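Local coordinates for genome polyprotein (Rhinovirus C, PDB 6KU8) that acts as a chymotrypsin-like cysteine protease, the viral 3C enzyme that probably cleaves the polyprotein, here bound to the inhibitor rupintrivir, at residues N17-T22 against E84-I89; I21-G26 against A44-S49; A38-H43 against T76-D81. All blocks are in the same frame, centred on the assembly; numbering follows the deposited sequence.

Contact 1 of 3, residues N17-T22 against E84-I89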
loop_
_atom_site.group_PDB
_atom_site.type_symbol
_atom_site.label_atom_id
_atom_site.label_comp_id
_atom_site.label_asym_id
_atom_site.label_seq_id
_atom_site.Cartn_x
_atom_site.Cartn_y
_atom_site.Cartn_z
ATOM N N ASN A 17 -8.250 -1.276 -9.379
ATOM C CA ASN A 17 -8.070 -1.999 -8.127
ATOM C C ASN A 17 -8.015 -1.132 -6.872
ATOM O O ASN A 17 -8.012 -1.689 -5.773
ATOM C CB ASN A 17 -6.789 -2.849 -8.187
ATOM C CG ASN A 17 -7.056 -4.332 -8.524
ATOM O OD1 ASN A 17 -8.119 -4.702 -9.052
ATOM N ND2 ASN A 17 -6.084 -5.186 -8.206
ATOM N N CYS A 18 -7.984 0.189 -6.986
ATOM C CA CYS A 18 -7.779 1.052 -5.832
ATOM C C CYS A 18 -9.047 1.812 -5.463
ATOM O O CYS A 18 -9.839 2.192 -6.329
ATOM C CB CYS A 18 -6.618 2.020 -6.089
ATOM S SG CYS A 18 -5.011 1.106 -6.144
ATOM N N HIS A 19 -9.203 2.044 -4.159
ATOM C CA HIS A 19 -10.376 2.665 -3.566
ATOM C C HIS A 19 -9.950 3.542 -2.398
ATOM O O HIS A 19 -8.903 3.320 -1.775
ATOM C CB HIS A 19 -11.385 1.610 -3.100
ATOM C CG HIS A 19 -11.801 0.677 -4.192
ATOM N ND1 HIS A 19 -12.929 0.885 -4.956
ATOM C CD2 HIS A 19 -11.205 -0.431 -4.693
ATOM C CE1 HIS A 19 -13.028 -0.073 -5.861
ATOM N NE2 HIS A 19 -11.994 -0.885 -5.723
ATOM N N VAL A 20 -10.779 4.539 -2.107
ATOM C CA VAL A 20 -10.556 5.435 -0.979
ATOM C C VAL A 20 -11.124 4.770 0.263
ATOM O O VAL A 20 -12.321 4.480 0.327
ATOM C CB VAL A 20 -11.218 6.802 -1.208
ATOM C CG1 VAL A 20 -11.016 7.689 -0.001
ATOM C CG2 VAL A 20 -10.720 7.461 -2.500
ATOM N N ILE A 21 -10.276 4.540 1.253
ATOM C CA ILE A 21 -10.697 3.983 2.531
ATOM C C ILE A 21 -10.618 5.102 3.556
ATOM O O ILE A 21 -9.621 5.831 3.613
ATOM C CB ILE A 21 -9.827 2.775 2.925
ATOM C CG1 ILE A 21 -10.589 1.824 3.847
ATOM C CG2 ILE A 21 -8.552 3.233 3.593
ATOM C CD1 ILE A 21 -9.976 0.417 3.904
ATOM N N THR A 22 -11.685 5.271 4.329
ATOM C CA THR A 22 -11.796 6.351 5.300
ATOM C C THR A 22 -11.897 5.716 6.676
ATOM O O THR A 22 -12.785 4.891 6.908
ATOM C CB THR A 22 -13.022 7.232 5.026
ATOM O OG1 THR A 22 -12.949 7.762 3.698
ATOM C CG2 THR A 22 -13.088 8.407 6.017
ATOM N N GLU A 84 -17.603 -8.239 -5.722
ATOM C CA GLU A 84 -16.571 -7.934 -6.700
ATOM C C GLU A 84 -15.292 -8.711 -6.419
ATOM O O GLU A 84 -14.915 -8.937 -5.265
ATOM C CB GLU A 84 -16.264 -6.435 -6.715
ATOM C CG GLU A 84 -15.104 -6.109 -7.646
ATOM C CD GLU A 84 -14.609 -4.691 -7.509
ATOM O OE1 GLU A 84 -13.641 -4.342 -8.227
ATOM O OE2 GLU A 84 -15.177 -3.933 -6.682
ATOM N N LYS A 85 -14.619 -9.105 -7.494
ATOM C CA LYS A 85 -13.292 -9.697 -7.449
ATOM C C LYS A 85 -12.284 -8.702 -8.003
ATOM O O LYS A 85 -12.437 -8.205 -9.126
ATOM C CB LYS A 85 -13.230 -10.991 -8.263
ATOM C CG LYS A 85 -14.308 -12.011 -7.919
ATOM C CD LYS A 85 -13.834 -12.994 -6.854
ATOM C CE LYS A 85 -14.845 -14.112 -6.634
ATOM N NZ LYS A 85 -16.158 -13.579 -6.147
ATOM N N PHE A 86 -11.253 -8.421 -7.222
ATOM C CA PHE A 86 -10.171 -7.599 -7.727
ATOM C C PHE A 86 -9.493 -8.303 -8.900
ATOM O O PHE A 86 -9.411 -9.534 -8.950
ATOM C CB PHE A 86 -9.168 -7.309 -6.605
ATOM C CG PHE A 86 -9.764 -6.532 -5.442
ATOM C CD1 PHE A 86 -10.349 -5.287 -5.645
ATOM C CD2 PHE A 86 -9.739 -7.051 -4.157
ATOM C CE1 PHE A 86 -10.905 -4.568 -4.583
ATOM C CE2 PHE A 86 -10.290 -6.349 -3.090
ATOM C CZ PHE A 86 -10.876 -5.103 -3.298
ATOM N N ARG A 87 -9.040 -7.515 -9.864
ATOM C CA ARG A 87 -8.097 -8.021 -10.849
ATOM C C ARG A 87 -6.872 -8.577 -10.137
ATOM O O ARG A 87 -6.262 -7.899 -9.305
ATOM C CB ARG A 87 -7.709 -6.900 -11.804
ATOM C CG ARG A 87 -6.657 -7.256 -12.827
ATOM C CD ARG A 87 -6.385 -6.031 -13.668
ATOM N NE ARG A 87 -4.999 -5.948 -14.125
ATOM C CZ ARG A 87 -4.320 -4.807 -14.241
ATOM N NH1 ARG A 87 -3.070 -4.830 -14.680
ATOM N NH2 ARG A 87 -4.886 -3.644 -13.903
ATOM N N ASP A 88 -6.533 -9.826 -10.440
ATOM C CA ASP A 88 -5.432 -10.489 -9.749
ATOM C C ASP A 88 -4.111 -9.908 -10.229
ATOM O O ASP A 88 -3.657 -10.221 -11.327
ATOM C CB ASP A 88 -5.474 -11.995 -9.994
ATOM C CG ASP A 88 -4.416 -12.734 -9.205
ATOM O OD1 ASP A 88 -3.607 -12.079 -8.507
ATOM O OD2 ASP A 88 -4.382 -13.978 -9.289
ATOM N N ILE A 89 -3.463 -9.090 -9.400
ATOM C CA ILE A 89 -2.214 -8.443 -9.802
ATOM C C ILE A 89 -0.990 -9.127 -9.195
ATOM O O ILE A 89 0.123 -8.593 -9.279
ATOM C CB ILE A 89 -2.252 -6.951 -9.450
ATOM C CG1 ILE A 89 -2.553 -6.804 -7.948
ATOM C CG2 ILE A 89 -3.311 -6.274 -10.298
ATOM C CD1 ILE A 89 -2.064 -5.518 -7.295
HETATM O O HOH W 1 -11.508 -2.704 -7.465
#
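The amide of N17 docks against the backbone of R87, a compact example of how one asparagine can hold an irregular segment against the start of a barrel strand. Its ND2 gives a hydrogen bond of 2.9 Å to R87 O, nearly straight at 162°; the acceptor lies close to the amide plane, and the donor comes in on a carbonyl lone pair. The other half of the amide returns the grip more loosely, OD1 taking a weak bond of 3.1 Å from R87 N. The straight bond, with the weak one beside it, sets the rotation of the amide, although chi1 at -99° leaves a staggered value to bring it there. Its outer atoms also meet carbon: ND2 rests 3.6 Å from I89 CG2, while OD1 sits 3.7 Å from F86 CB. C18 leaves the helical conformation and opens the strand. H19 then turns its ring toward the loop, with CG opposite the carbonyl carbon (chi1 -56°), and puts NE2 4.0 Å from F86 CE1, at the edge of the phenyl ring and near its plane. A water links the two segments here, lying in the plane of the imidazole 2.6 Å from H19 NE2 and donating to E84 OE1 at 2.8 Å. The other ring nitrogen, ND1, is hydrogen-bonded to D53, and the two bonds together fix the rotation of the ring. In the N-terminal barrel, H19 pairs with M30 and I21 with F28 on strand 26-34, while T22 bonds to T51 of strand 49-52. The 84-89 loop, which follows strand 75-80, also rests on helix 8-17: I89 touches L13, R87 touches F9, and R16 bonds to the carbonyl of K85.

Contact 2 of 3, residues I21-G26 against A44-S49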
loop_
_atom_site.group_PDB
_atom_site.type_symbol
_atom_site.label_atom_id
_atom_site.label_comp_id
_atom_site.label_asym_id
_atom_site.label_seq_id
_atom_site.Cartn_x
_atom_site.Cartn_y
_atom_site.Cartn_z
ATOM N N ILE A 21 -10.276 4.540 1.253
ATOM C CA ILE A 21 -10.697 3.983 2.531
ATOM C C ILE A 21 -10.618 5.102 3.556
ATOM O O ILE A 21 -9.621 5.831 3.613
ATOM C CB ILE A 21 -9.827 2.775 2.925
ATOM C CG1 ILE A 21 -10.589 1.824 3.847
ATOM C CG2 ILE A 21 -8.552 3.233 3.593
ATOM C CD1 ILE A 21 -9.976 0.417 3.904
ATOM N N THR A 22 -11.685 5.271 4.329
ATOM C CA THR A 22 -11.796 6.351 5.300
ATOM C C THR A 22 -11.897 5.716 6.676
ATOM O O THR A 22 -12.785 4.891 6.908
ATOM C CB THR A 22 -13.022 7.232 5.026
ATOM O OG1 THR A 22 -12.949 7.762 3.698
ATOM C CG2 THR A 22 -13.088 8.407 6.017
ATOM N N THR A 23 -10.972 6.067 7.565
ATOM C CA THR A 23 -11.030 5.664 8.966
ATOM C C THR A 23 -10.891 6.908 9.834
ATOM O O THR A 23 -10.751 8.026 9.333
ATOM C CB THR A 23 -9.940 4.636 9.323
ATOM O OG1 THR A 23 -8.677 5.300 9.504
ATOM C CG2 THR A 23 -9.815 3.565 8.238
ATOM N N SER A 24 -10.912 6.712 11.153
ATOM C CA SER A 24 -10.649 7.828 12.049
ATOM C C SER A 24 -9.268 8.425 11.817
ATOM O O SER A 24 -9.031 9.574 12.196
ATOM C CB SER A 24 -10.802 7.380 13.505
ATOM O OG SER A 24 -9.914 6.315 13.799
ATOM N N LYS A 25 -8.356 7.686 11.182
ATOM C CA LYS A 25 -7.036 8.221 10.866
ATOM C C LYS A 25 -7.005 8.996 9.549
ATOM O O LYS A 25 -5.920 9.407 9.114
ATOM C CB LYS A 25 -5.997 7.096 10.823
ATOM C CG LYS A 25 -5.960 6.232 12.081
ATOM C CD LYS A 25 -6.419 7.010 13.304
ATOM C CE LYS A 25 -5.439 6.886 14.450
ATOM N NZ LYS A 25 -4.228 7.705 14.175
ATOM N N GLY A 26 -8.150 9.203 8.914
ATOM C CA GLY A 26 -8.213 9.939 7.668
ATOM C C GLY A 26 -8.431 9.041 6.466
ATOM O O GLY A 26 -8.862 7.889 6.571
ATOM N N ALA A 44 -3.683 2.720 9.494
ATOM C CA ALA A 44 -5.029 3.221 9.248
ATOM C C ALA A 44 -6.010 2.706 10.291
ATOM O O ALA A 44 -7.089 3.285 10.452
ATOM C CB ALA A 44 -5.498 2.841 7.836
ATOM N N GLU A 45 -5.653 1.634 10.998
ATOM C CA GLU A 45 -6.443 1.093 12.109
ATOM C C GLU A 45 -7.869 0.750 11.688
ATOM O O GLU A 45 -8.847 1.148 12.329
ATOM C CB GLU A 45 -6.439 2.058 13.296
ATOM C CG GLU A 45 -5.075 2.173 13.956
ATOM C CD GLU A 45 -5.046 3.217 15.059
ATOM O OE1 GLU A 45 -6.133 3.569 15.577
ATOM O OE2 GLU A 45 -3.935 3.687 15.402
ATOM N N CYS A 46 -7.987 -0.026 10.612
ATOM C CA CYS A 46 -9.309 -0.402 10.126
ATOM C C CYS A 46 -10.048 -1.238 11.166
ATOM O O CYS A 46 -9.447 -2.042 11.882
ATOM C CB CYS A 46 -9.193 -1.170 8.810
ATOM S SG CYS A 46 -8.456 -0.184 7.465
ATOM N N GLY A 47 -11.362 -1.033 11.255
ATOM C CA GLY A 47 -12.212 -1.778 12.161
ATOM C C GLY A 47 -12.857 -2.981 11.501
ATOM O O GLY A 47 -12.465 -3.420 10.416
ATOM N N ASP A 48 -13.864 -3.533 12.183
ATOM C CA ASP A 48 -14.554 -4.703 11.657
ATOM C C ASP A 48 -15.390 -4.362 10.438
ATOM O O ASP A 48 -15.731 -5.255 9.658
ATOM C CB ASP A 48 -15.425 -5.340 12.739
ATOM C CG ASP A 48 -14.603 -5.979 13.842
ATOM O OD1 ASP A 48 -15.058 -5.956 15.003
ATOM O OD2 ASP A 48 -13.500 -6.492 13.548
ATOM N N SER A 49 -15.723 -3.097 10.249
ATOM C CA SER A 49 -16.182 -2.635 8.954
ATOM C C SER A 49 -15.459 -1.338 8.638
ATOM O O SER A 49 -15.086 -0.573 9.538
ATOM C CB SER A 49 -17.720 -2.460 8.898
ATOM O OG SER A 49 -18.116 -1.194 9.367
HETATM O O HOH W 2 -10.358 3.788 12.691
#
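T23 and K25 bring their backbones near C46 and A44, with CA atoms 6.4 Å and 5.6 Å apart, although no sheet pairing joins the two segments. The first is the turn of a beta hairpin: a type I turn from T23 to G26 closes strands 18-23 and 26-34 through backbone bonds between its end residues, and an ST turn is set inside it, with T23 OG1 accepting from K25 N. The same hydroxyl reaches outward as a donor, to A44 O at 2.7 Å, in the carbonyl plane and on a lone pair. Accepting from its own turn while donating across the contact, OG1 is fixed in direction; a chi1 of 79° tucks it between the two backbone arms of CA.

Apolar contacts continue the interface. C46 SG lies 3.9 Å from I21 CD1, whose buried side chain also meets F28 and V50 in the barrel interior, and T23 CG2 merely touches the same sulfur at 4.1 Å. A water bonded to S24 OG donates to E45 O. K25, part of the inhibitor pocket, bends its chain across the backbone of A44, CG resting 3.6 Å from A44 O. At its end the charges of K25 and E45 stay short of a salt bridge: the extended E45 chain brings its carboxylate to the aliphatic chain of K25 instead, with E45 OE1 3.6 Å from K25 CE and E45 OE2 4.2 Å from K25 NZ.

Contact 3 of 3, residues A38-H43 against T76-D81. With AG7 (4-{2-(4-fluoro-benzyl)-6-methyl-5-[(5-methyl-isoxazole-3-carbonyl)-amino]-4-oxo-heptanoylamino}-5-(2-oxo-pyrrolidin-3-yl)-pentanoic acid ethyl ester), chain B.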
loop_
_atom_site.group_PDB
_atom_site.type_symbol
_atom_site.label_atom_id
_atom_site.label_comp_id
_atom_site.label_asym_id
_atom_site.label_seq_id
_atom_site.Cartn_x
_atom_site.Cartn_y
_atom_site.Cartn_z
ATOM N N ALA A 38 -7.659 -7.143 -0.063
ATOM C CA ALA A 38 -7.017 -5.856 -0.296
ATOM C C ALA A 38 -5.936 -5.610 0.747
ATOM O O ALA A 38 -5.863 -6.268 1.787
ATOM C CB ALA A 38 -8.018 -4.691 -0.270
ATOM N N VAL A 39 -5.104 -4.623 0.462
ATOM C CA VAL A 39 -4.037 -4.209 1.352
ATOM C C VAL A 39 -4.298 -2.768 1.781
ATOM O O VAL A 39 -4.772 -1.944 0.991
ATOM C CB VAL A 39 -2.683 -4.395 0.637
ATOM C CG1 VAL A 39 -1.925 -3.108 0.456
ATOM C CG2 VAL A 39 -1.880 -5.486 1.294
ATOM N N VAL A 40 -4.076 -2.500 3.065
ATOM C CA VAL A 40 -4.139 -1.150 3.623
ATOM C C VAL A 40 -3.010 -0.980 4.614
ATOM O O VAL A 40 -2.509 -1.958 5.196
ATOM C CB VAL A 40 -5.477 -0.887 4.333
ATOM C CG1 VAL A 40 -6.643 -0.969 3.358
ATOM C CG2 VAL A 40 -5.679 -1.905 5.465
ATOM N N PRO A 41 -2.599 0.250 4.865
ATOM C CA PRO A 41 -1.576 0.458 5.891
ATOM C C PRO A 41 -2.120 0.080 7.266
ATOM O O PRO A 41 -3.266 0.380 7.608
ATOM C CB PRO A 41 -1.253 1.953 5.775
ATOM C CG PRO A 41 -1.717 2.320 4.337
ATOM C CD PRO A 41 -2.959 1.512 4.185
ATOM N N THR A 42 -1.289 -0.612 8.048
ATOM C CA THR A 42 -1.715 -1.038 9.382
ATOM C C THR A 42 -2.118 0.150 10.248
ATOM O O THR A 42 -3.076 0.059 11.025
ATOM C CB THR A 42 -0.605 -1.838 10.064
ATOM O OG1 THR A 42 -0.351 -3.021 9.304
ATOM C CG2 THR A 42 -1.021 -2.239 11.491
ATOM N N HIS A 43 -1.412 1.280 10.124
ATOM C CA HIS A 43 -1.727 2.431 10.973
ATOM C C HIS A 43 -3.001 3.159 10.554
ATOM O O HIS A 43 -3.362 4.150 11.199
ATOM C CB HIS A 43 -0.549 3.410 11.007
ATOM C CG HIS A 43 -0.316 4.143 9.716
ATOM N ND1 HIS A 43 0.657 3.770 8.807
ATOM C CD2 HIS A 43 -0.926 5.233 9.183
ATOM C CE1 HIS A 43 0.637 4.597 7.774
ATOM N NE2 HIS A 43 -0.312 5.496 7.980
ATOM N N THR A 76 -1.518 -4.453 6.326
ATOM C CA THR A 76 -2.651 -5.231 6.795
ATOM C C THR A 76 -3.444 -5.710 5.588
ATOM O O THR A 76 -3.698 -4.928 4.665
ATOM C CB THR A 76 -3.526 -4.391 7.723
ATOM O OG1 THR A 76 -2.820 -4.169 8.949
ATOM C CG2 THR A 76 -4.838 -5.087 7.998
ATOM N N LEU A 77 -3.793 -7.004 5.580
ATOM C CA LEU A 77 -4.672 -7.575 4.568
ATOM C C LEU A 77 -6.106 -7.507 5.063
ATOM O O LEU A 77 -6.385 -7.872 6.211
ATOM C CB LEU A 77 -4.314 -9.039 4.267
ATOM C CG LEU A 77 -2.894 -9.464 3.871
ATOM C CD1 LEU A 77 -2.888 -10.894 3.360
ATOM C CD2 LEU A 77 -2.311 -8.530 2.826
ATOM N N LEU A 78 -7.014 -7.034 4.215
ATOM C CA LEU A 78 -8.442 -7.084 4.504
ATOM C C LEU A 78 -9.097 -8.063 3.545
ATOM O O LEU A 78 -8.888 -7.979 2.330
ATOM C CB LEU A 78 -9.110 -5.718 4.367
ATOM C CG LEU A 78 -8.508 -4.533 5.115
ATOM C CD1 LEU A 78 -9.298 -3.279 4.761
ATOM C CD2 LEU A 78 -8.494 -4.802 6.616
ATOM N N TRP A 79 -9.869 -8.996 4.086
ATOM C CA TRP A 79 -10.727 -9.851 3.272
ATOM C C TRP A 79 -12.137 -9.296 3.426
ATOM O O TRP A 79 -12.702 -9.310 4.526
ATOM C CB TRP A 79 -10.642 -11.317 3.693
ATOM C CG TRP A 79 -9.252 -11.904 3.618
ATOM C CD1 TRP A 79 -8.264 -11.790 4.554
ATOM C CD2 TRP A 79 -8.716 -12.724 2.568
ATOM N NE1 TRP A 79 -7.143 -12.470 4.146
ATOM C CE2 TRP A 79 -7.396 -13.055 2.931
ATOM C CE3 TRP A 79 -9.225 -13.205 1.360
ATOM C CZ2 TRP A 79 -6.579 -13.854 2.131
ATOM C CZ3 TRP A 79 -8.409 -13.995 0.558
ATOM C CH2 TRP A 79 -7.099 -14.312 0.949
ATOM N N LEU A 80 -12.686 -8.789 2.330
ATOM C CA LEU A 80 -13.877 -7.954 2.334
ATOM C C LEU A 80 -15.119 -8.737 1.935
ATOM O O LEU A 80 -15.068 -9.634 1.093
ATOM C CB LEU A 80 -13.689 -6.778 1.374
ATOM C CG LEU A 80 -12.448 -5.949 1.698
ATOM C CD1 LEU A 80 -12.139 -4.970 0.563
ATOM C CD2 LEU A 80 -12.686 -5.197 2.984
ATOM N N ASP A 81 -16.248 -8.364 2.537
ATOM C CA ASP A 81 -17.529 -9.009 2.245
ATOM C C ASP A 81 -18.182 -8.295 1.065
ATOM O O ASP A 81 -19.069 -7.457 1.212
ATOM C CB ASP A 81 -18.422 -9.004 3.478
ATOM C CG ASP A 81 -19.663 -9.866 3.298
ATOM O OD1 ASP A 81 -19.662 -10.740 2.403
ATOM O OD2 ASP A 81 -20.632 -9.668 4.047
HETATM C C01 AG7 B . 5.004 8.923 9.893
HETATM C C02 AG7 B . 3.688 8.386 10.430
HETATM O O03 AG7 B . 5.286 9.049 8.735
HETATM C C04 AG7 B . 2.862 7.592 9.428
HETATM C C05 AG7 B . 1.870 6.846 10.305
HETATM C C06 AG7 B . 2.523 5.604 10.930
HETATM C C07 AG7 B . 3.203 4.700 10.128
HETATM C C08 AG7 B . 3.795 3.580 10.687
HETATM C C09 AG7 B . 3.716 3.353 12.057
HETATM C C10 AG7 B . 3.038 4.255 12.865
HETATM C C11 AG7 B . 2.443 5.379 12.305
HETATM N N12 AG7 B . 2.120 8.446 7.063
HETATM C C13 AG7 B . 1.556 9.567 6.290
HETATM C C14 AG7 B . 2.599 9.839 5.219
HETATM C C15 AG7 B . 3.852 10.552 5.856
HETATM C C16 AG7 B . 4.752 11.157 4.661
HETATM N N17 AG7 B . 5.212 12.338 5.042
HETATM O O18 AG7 B . 4.963 10.618 3.627
HETATM C C19 AG7 B . 0.151 9.449 5.686
HETATM C C20 AG7 B . -0.753 8.568 6.563
HETATM C C21 AG7 B . -1.489 9.650 7.319
HETATM O O22 AG7 B . -1.810 9.498 8.665
HETATM O O23 AG7 B . -1.741 10.646 6.733
HETATM C C47 AG7 B . 2.239 8.632 8.498
HETATM O O48 AG7 B . 1.852 9.652 8.959
HETATM C C50 AG7 B . -2.435 10.638 9.173
HETATM C C53 AG7 B . -3.075 10.276 10.512
HETATM C C57 AG7 B . 5.926 9.288 11.041
HETATM N N58 AG7 B . 7.212 9.584 10.538
HETATM C C59 AG7 B . 8.335 9.230 11.334
HETATM O O60 AG7 B . 8.317 8.687 12.394
HETATM C C78 AG7 B . 5.432 10.548 11.754
HETATM C C81 AG7 B . 6.201 10.849 13.047
HETATM F F1 AG7 B . 4.309 2.245 12.601
HETATM C C82 AG7 B . 5.522 11.738 10.793
HETATM C C83 AG7 B . 4.698 12.657 6.436
HETATM C C84 AG7 B . 3.519 11.595 6.634
HETATM C C1 AG7 B . 9.562 9.677 10.635
HETATM O O HOH W 3 -4.531 -3.076 10.806
#
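T76 faces V40 in an antiparallel hydrogen-bonded pair: its N binds V40 O, and its O receives V40 N, each at 2.9 Å. The T76 hydroxyl reaches past the end of the pairing to T42, OG1 to OG1 at 2.7 Å, the two side chains crossing at about a right angle; a water 2.8 Å from T76 OG1 is a further partner. L77 turns to the opposite face of the sheet, where its CD2 packs on V39 CG2; their short separation of 3.4 Å is doubtful, since V39 has a nearly eclipsed chi1 of 118°. L78 returns to the face of T76 and exchanges two bonds of 2.8 Å with A38, N to O in each direction, while its CD1 lies 3.8 Å from V40 CG1. L80 closes the row with CD1 against A38 CB. Just past strand 37-41, H43 carries the fluorobenzyl methylene C05 of the inhibitor over the centre of one ring face, with P41 CB on the other; H43, C150 and E74 fit a catalytic triad. The two strands are neighbours in the wall of the six-stranded barrel, 37-41 flanked by 26-34 and 75-80 by 55-66, and V40 and L78 meet I21 across its interior.

All three contacts involve strands of the N-terminal six-stranded antiparallel barrel of this chymotrypsin-like fold, but in different ways: contact 3 is a strand pair in the wall, whereas contacts 1 and 2 hold loops against strand 18-23 and the turn that follows it. Contacts 1 and 2 have centres about 16 Å apart, and contact 3 lies about 10 Å from the centre of each. Along the chain, both segments of contact 3 fall between those of contact 1, while they alternate with those of contact 2. F86 of contact 1 covers A38 and L80. Contact 2 also sets K25 beside H43, so the hairpin turn and the segment following strand 37-41 meet at the inhibitor pocket.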